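Local coordinates for extracellular protein containing a SCP domain (Bacillus anthracis, PDB 4IFA) that is of unknown function but is an extracellular SCP-domain protein of the cysteine-rich secretory protein family, regarded as a vaccine candidate, at residues 242-245 and 246-250; 253-256 and 257-261; 295-298 and 299-302. All coordinates share one frame; numbering follows the deposited sequence. Where two conformers were deposited one is given.

In the fold
All three contacts are local and belong to the cysteine-rich secretory protein part of the chain. Contacts 1 and 2 follow each other on helix 244-260. Contact 1 caps its start and contact 2 closes its last turns, with centres about 17 Å apart. Contact 3 caps a different helix, 298-306. Its centre lies about 19 Å from that of contact 1 and about 17 Å from that of contact 2, with nearest atoms about 11 and 10 Å away. Strand 331-338 touches side chains from all three. Contacts 1 and 3 are each built on an aspartate N-cap, Asp-243 and Asp-297. Near contact 2, a bound di(hydroxyethyl)ether, probably from crystallisation, lies about 3 Å from the Asn-261 side chain.

Contact 1. Residues 242-245 and 246-250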
# COMPACT_ATOMS: atom_id res chain seq x y z
N TRP A 242 -13.41 -10.69 4.83
CA TRP A 242 -12.74 -11.40 3.76
C TRP A 242 -13.62 -12.52 3.24
O TRP A 242 -14.22 -13.28 4.04
CB TRP A 242 -11.44 -12.03 4.29
CG TRP A 242 -10.66 -12.85 3.27
CD1 TRP A 242 -10.63 -14.21 3.17
CD2 TRP A 242 -9.86 -12.36 2.18
NE1 TRP A 242 -9.84 -14.60 2.12
CE2 TRP A 242 -9.34 -13.49 1.50
CE3 TRP A 242 -9.50 -11.09 1.73
CZ2 TRP A 242 -8.50 -13.37 0.40
CZ3 TRP A 242 -8.64 -10.97 0.67
CH2 TRP A 242 -8.17 -12.09 -0.01
N ASP A 243 -13.70 -12.62 1.91
CA ASP A 243 -14.43 -13.73 1.33
C ASP A 243 -13.52 -14.48 0.37
O ASP A 243 -13.15 -13.97 -0.71
CB ASP A 243 -15.69 -13.28 0.60
CG ASP A 243 -16.56 -14.46 0.23
OD1 ASP A 243 -17.16 -15.11 1.16
OD2 ASP A 243 -16.63 -14.83 -0.95
N GLN A 244 -13.15 -15.69 0.76
CA GLN A 244 -12.19 -16.44 -0.05
C GLN A 244 -12.71 -16.82 -1.45
O GLN A 244 -11.97 -16.75 -2.42
CB GLN A 244 -11.70 -17.69 0.68
CG GLN A 244 -10.56 -18.41 -0.08
CD GLN A 244 -9.30 -17.55 -0.20
OE1 GLN A 244 -8.81 -17.00 0.78
NE2 GLN A 244 -8.75 -17.49 -1.41
N GLN A 245 -13.96 -17.25 -1.55
CA GLN A 245 -14.51 -17.64 -2.84
C GLN A 245 -14.53 -16.44 -3.81
O GLN A 245 -14.28 -16.60 -5.00
CB GLN A 245 -15.87 -18.31 -2.65
CG GLN A 245 -15.80 -19.46 -1.64
CD GLN A 245 -14.97 -20.65 -2.12
OE1 GLN A 245 -15.29 -21.28 -3.14
NE2 GLN A 245 -13.93 -20.99 -1.37
N THR A 246 -14.77 -15.23 -3.29
CA THR A 246 -14.73 -14.00 -4.08
C THR A 246 -13.27 -13.67 -4.48
O THR A 246 -13.02 -13.25 -5.62
CB THR A 246 -15.38 -12.80 -3.30
OG1 THR A 246 -16.77 -13.11 -3.01
CG2 THR A 246 -15.32 -11.51 -4.07
N ALA A 247 -12.33 -13.86 -3.55
CA ALA A 247 -10.93 -13.64 -3.83
C ALA A 247 -10.46 -14.54 -4.98
O ALA A 247 -9.72 -14.08 -5.88
CB ALA A 247 -10.09 -13.84 -2.60
N ASP A 248 -10.89 -15.81 -4.98
CA ASP A 248 -10.54 -16.73 -6.08
C ASP A 248 -11.05 -16.22 -7.43
O ASP A 248 -10.35 -16.31 -8.46
CB ASP A 248 -11.11 -18.12 -5.79
CG ASP A 248 -10.49 -18.78 -4.59
OD1 ASP A 248 -9.39 -18.39 -4.16
OD2 ASP A 248 -11.12 -19.73 -4.08
N VAL A 249 -12.26 -15.66 -7.44
CA VAL A 249 -12.82 -15.04 -8.66
C VAL A 249 -11.95 -13.85 -9.10
O VAL A 249 -11.59 -13.76 -10.28
CB VAL A 249 -14.27 -14.61 -8.48
CG1 VAL A 249 -14.75 -13.73 -9.62
CG2 VAL A 249 -15.18 -15.87 -8.31
N ALA A 250 -11.57 -12.99 -8.16
CA ALA A 250 -10.73 -11.84 -8.44
C ALA A 250 -9.36 -12.25 -9.01
O ALA A 250 -8.87 -11.61 -9.94
CB ALA A 250 -10.57 -11.01 -7.20
O HOH W 1 -13.34 -21.01 -5.02
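Asp-243 and Thr-246 meet at the start of helix 244-260, where Asp-243 is the N-cap. Its OD2 accepts from the backbone N of Thr-246 at 3.0 Å. The same OD2 takes the hydroxyl OG1 of Thr-246 at 2.7 Å. Both donors come on the anti side, from opposite faces of the carboxylate plane. Thr-246 holds OG1 beside its own backbone N (chi1 -61°), which lets both groups reach one oxygen. OD1 of Asp-243 forms a salt bridge with Lys-339.

Gln-244 links two neighbours through its amide. Its chain bends at chi2 (63°), and the amide spans from Trp-242 to Asp-248. OE1 of Gln-244 accepts from Trp-242 NE1 at 2.9 Å, at the edge of the indole and in its plane. NE2 of Gln-244 donates to OD1 of Asp-248 at 3.0 Å, from above the carboxylate plane. The six-membered ring of the indole also packs on the helix: CZ2 of Trp-242 lies 3.4 Å from CB of Ala-247, at an oblique angle.

Two bonds from Thr-246 to OD2 and the Lys-339 salt bridge at OD1 together restrain the Asp-243 carboxylate. Its negative charge probably interacts favourably with the helix dipole. The Gln-244 amide is held at both ends.

Contact 2. Residues 253-256 and 257-261; sequences HSKD and MKDNN
From His-253 to Asp-259 the backbone is helical. Met-257 N bonds to His-253 O at 3.0 Å, and the next three residues repeat the pattern up to Asn-260 N with Asp-256 O. Asn-261 then takes a positive phi (54°), and a Schellman motif closes the helix.

Three side-chain pairs, each four residues apart, follow the turns. Lys-255 runs extended and bends only at chi4 (51°), which brings NZ to OD2 of Asp-259 at 2.9 Å. This salt bridge uses the syn lone pair. A water donates to OD1 of Asp-259 and is held only weakly by NZ of Lys-255.

OD1 of Asp-256 accepts from ND2 of Asn-260 at 2.7 Å, nearly along its C-O axis. The two planes are 74° apart. OD2 of Asp-256 is hydrogen-bonded to Tyr-262 OH and Ser-267 OG.

On the buried side, selenomethionine Met-257 lays CG over one face of the His-253 ring, 3.9 Å above the plane. Its SE is oblique to the ring, and CE sits 3.7 Å from CD2 of His-253. NE2 of His-253 is hydrogen-bonded to Ser-264 O.

The exposed side thus carries an ion pair. Buried His-253 combines packing with a hydrogen bond, and Asp-256 ties the last turn to the following loop.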
# COMPACT_ATOMS: atom_id res chain seq x y z
N HIS A 253 -9.71 -13.11 -12.64
CA HIS A 253 -9.84 -11.93 -13.49
C HIS A 253 -8.49 -11.27 -13.73
O HIS A 253 -8.17 -10.85 -14.86
CB HIS A 253 -10.88 -10.97 -12.94
CG HIS A 253 -11.22 -9.88 -13.89
ND1 HIS A 253 -11.68 -10.14 -15.16
CD2 HIS A 253 -11.07 -8.54 -13.81
CE1 HIS A 253 -11.85 -9.00 -15.80
NE2 HIS A 253 -11.50 -8.01 -15.00
N SER A 254 -7.71 -11.10 -12.67
CA SER A 254 -6.38 -10.52 -12.82
C SER A 254 -5.53 -11.32 -13.81
O SER A 254 -4.83 -10.76 -14.67
CB SER A 254 -5.69 -10.48 -11.46
OG SER A 254 -6.29 -9.46 -10.64
N LYS A 255 -5.60 -12.65 -13.72
CA LYS A 255 -4.85 -13.54 -14.61
C LYS A 255 -5.35 -13.42 -16.05
O LYS A 255 -4.54 -13.39 -17.00
CB LYS A 255 -4.95 -14.98 -14.12
CG LYS A 255 -4.24 -16.01 -15.01
CD LYS A 255 -4.21 -17.35 -14.33
CE LYS A 255 -3.96 -18.50 -15.30
NZ LYS A 255 -2.82 -18.36 -16.19
N ASP A 256 -6.66 -13.34 -16.23
CA ASP A 256 -7.26 -13.21 -17.58
C ASP A 256 -6.78 -11.91 -18.24
O ASP A 256 -6.37 -11.88 -19.41
CB ASP A 256 -8.77 -13.26 -17.43
CG ASP A 256 -9.51 -13.19 -18.75
OD1 ASP A 256 -8.98 -13.70 -19.77
OD2 ASP A 256 -10.64 -12.66 -18.75
N MSE A 257 -6.78 -10.81 -17.49
CA MSE A 257 -6.29 -9.52 -18.03
C MSE A 257 -4.83 -9.57 -18.46
O MSE A 257 -4.48 -9.07 -19.53
CB MSE A 257 -6.50 -8.39 -17.02
CG MSE A 257 -7.96 -8.01 -16.82
SE MSE A 257 -8.19 -6.41 -15.71
CE MSE A 257 -7.61 -7.17 -14.04
N LYS A 258 -4.00 -10.18 -17.64
CA LYS A 258 -2.56 -10.30 -17.93
C LYS A 258 -2.37 -11.19 -19.14
O LYS A 258 -1.69 -10.81 -20.12
CB LYS A 258 -1.87 -10.94 -16.72
CG LYS A 258 -0.38 -11.38 -16.87
CD LYS A 258 0.58 -10.28 -16.78
CE LYS A 258 2.03 -10.73 -17.03
NZ LYS A 258 2.51 -11.66 -15.97
N ASP A 259 -2.99 -12.36 -19.11
CA ASP A 259 -2.79 -13.35 -20.19
C ASP A 259 -3.33 -12.89 -21.56
O ASP A 259 -2.69 -13.11 -22.60
CB ASP A 259 -3.47 -14.66 -19.84
CG ASP A 259 -2.76 -15.47 -18.74
OD1 ASP A 259 -1.63 -15.13 -18.34
OD2 ASP A 259 -3.38 -16.50 -18.33
N ASN A 260 -4.49 -12.23 -21.55
CA ASN A 260 -5.17 -11.83 -22.77
C ASN A 260 -5.07 -10.36 -23.15
O ASN A 260 -5.79 -9.88 -24.03
CB ASN A 260 -6.61 -12.38 -22.69
CG ASN A 260 -6.62 -13.90 -22.72
OD1 ASN A 260 -6.08 -14.50 -23.63
ND2 ASN A 260 -7.18 -14.52 -21.67
N ASN A 261 -4.13 -9.65 -22.51
CA ASN A 261 -3.78 -8.31 -22.97
C ASN A 261 -4.92 -7.33 -23.12
O ASN A 261 -5.06 -6.66 -24.13
CB ASN A 261 -2.94 -8.43 -24.23
CG ASN A 261 -1.66 -9.11 -23.94
OD1 ASN A 261 -0.73 -8.47 -23.45
ND2 ASN A 261 -1.59 -10.42 -24.19
O HOH W 2 -0.33 -16.92 -17.04

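Contact 3. Residues 295-298 and 299-302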
# COMPACT_ATOMS: atom_id res chain seq x y z
N HIS A 295 1.11 -0.95 -11.06
CA HIS A 295 1.59 -0.34 -9.82
C HIS A 295 2.65 -1.26 -9.21
O HIS A 295 2.55 -2.49 -9.34
CB HIS A 295 0.45 -0.07 -8.86
CG HIS A 295 -0.64 0.77 -9.45
ND1 HIS A 295 -1.52 0.29 -10.41
CD2 HIS A 295 -0.96 2.07 -9.25
CE1 HIS A 295 -2.36 1.26 -10.73
NE2 HIS A 295 -2.03 2.35 -10.05
N SER A 296 3.60 -0.69 -8.48
CA SER A 296 4.70 -1.48 -7.91
C SER A 296 4.28 -2.57 -6.96
O SER A 296 4.87 -3.64 -6.96
CB SER A 296 5.72 -0.59 -7.19
OG SER A 296 5.09 0.18 -6.15
N ASP A 297 3.28 -2.29 -6.14
CA ASP A 297 2.76 -3.22 -5.16
C ASP A 297 1.34 -2.87 -4.76
O ASP A 297 0.76 -1.93 -5.29
CB ASP A 297 3.72 -3.38 -3.96
CG ASP A 297 3.92 -2.08 -3.13
OD1 ASP A 297 3.12 -1.12 -3.30
OD2 ASP A 297 4.84 -2.08 -2.28
N GLY A 298 0.77 -3.65 -3.85
CA GLY A 298 -0.62 -3.47 -3.44
C GLY A 298 -0.87 -2.14 -2.78
O GLY A 298 -1.93 -1.53 -3.01
N VAL A 299 0.05 -1.69 -1.94
CA VAL A 299 -0.01 -0.37 -1.30
C VAL A 299 -0.18 0.70 -2.37
O VAL A 299 -1.06 1.56 -2.27
CB VAL A 299 1.23 -0.11 -0.44
CG1 VAL A 299 1.29 1.37 -0.01
CG2 VAL A 299 1.24 -1.04 0.77
N ALA A 300 0.63 0.65 -3.43
CA ALA A 300 0.56 1.64 -4.49
C ALA A 300 -0.74 1.55 -5.27
O ALA A 300 -1.39 2.59 -5.58
CB ALA A 300 1.77 1.48 -5.45
N ALA A 301 -1.19 0.34 -5.57
CA ALA A 301 -2.48 0.18 -6.28
C ALA A 301 -3.62 0.76 -5.49
O ALA A 301 -4.46 1.47 -6.04
CB ALA A 301 -2.79 -1.29 -6.59
N LEU A 302 -3.68 0.46 -4.20
CA LEU A 302 -4.79 0.96 -3.37
C LEU A 302 -4.79 2.51 -3.30
O LEU A 302 -5.87 3.16 -3.30
CB LEU A 302 -4.72 0.34 -1.96
CG LEU A 302 -5.79 0.78 -0.98
CD1 LEU A 302 -7.17 0.43 -1.50
CD2 LEU A 302 -5.51 0.07 0.34
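This is a largely buried helix N-cap near the middle of the chain, with the partly exposed His-295 packed beside it. It lies where the loop after strand 286-293 enters helix 298-306. Asp-297 is the N-cap residue. Its OD1 accepts from Ala-300 N at 3.1 Å, with an N-H...O angle of 160°. CG of Asp-297 sits between the backbone N and the carbonyl carbon (chi1 64°), and this turns the carboxylate toward the first turn. The backbone then winds into helix: Ala-301 N bonds to Asp-297 O at 3.0 Å, and Leu-302 N to Gly-298 O at 2.9 Å.

His-295 lies against the same turn. Its ring places one face over CA of Ala-301, which stands 3.6 Å above the ring plane and is offset toward the rim. This is a CH-pi contact. CB of His-295 is 3.7 Å from Ala-301 N. OG of Ser-296 lies 3.6 Å from CB of Ala-300, and its hydroxyl is hydrogen-bonded to Gln-191 OE1.

The other carboxylate oxygen of Asp-297, OD2, reaches away from the helix. It makes a salt bridge with Arg-181 and accepts from Gln-191 NE2. These partners probably stabilise the negative charge at this buried place, alongside the helix start.

The contact sits where strands 164-171 and 176-183 of the N-terminal part meet helix 210-234 and strand 331-338. Arg-181 of strand 176-183 and Tyr-169 of strand 164-171 touch Val-299 and Ala-300. Helix 210-234 covers another part: Asn-220 accepts from Gly-298 N, and Leu-227 packs on Val-299 and Leu-302. Strand 331-338 meets Ala-301 through Tyr-332 and Leu-302 through Gln-334.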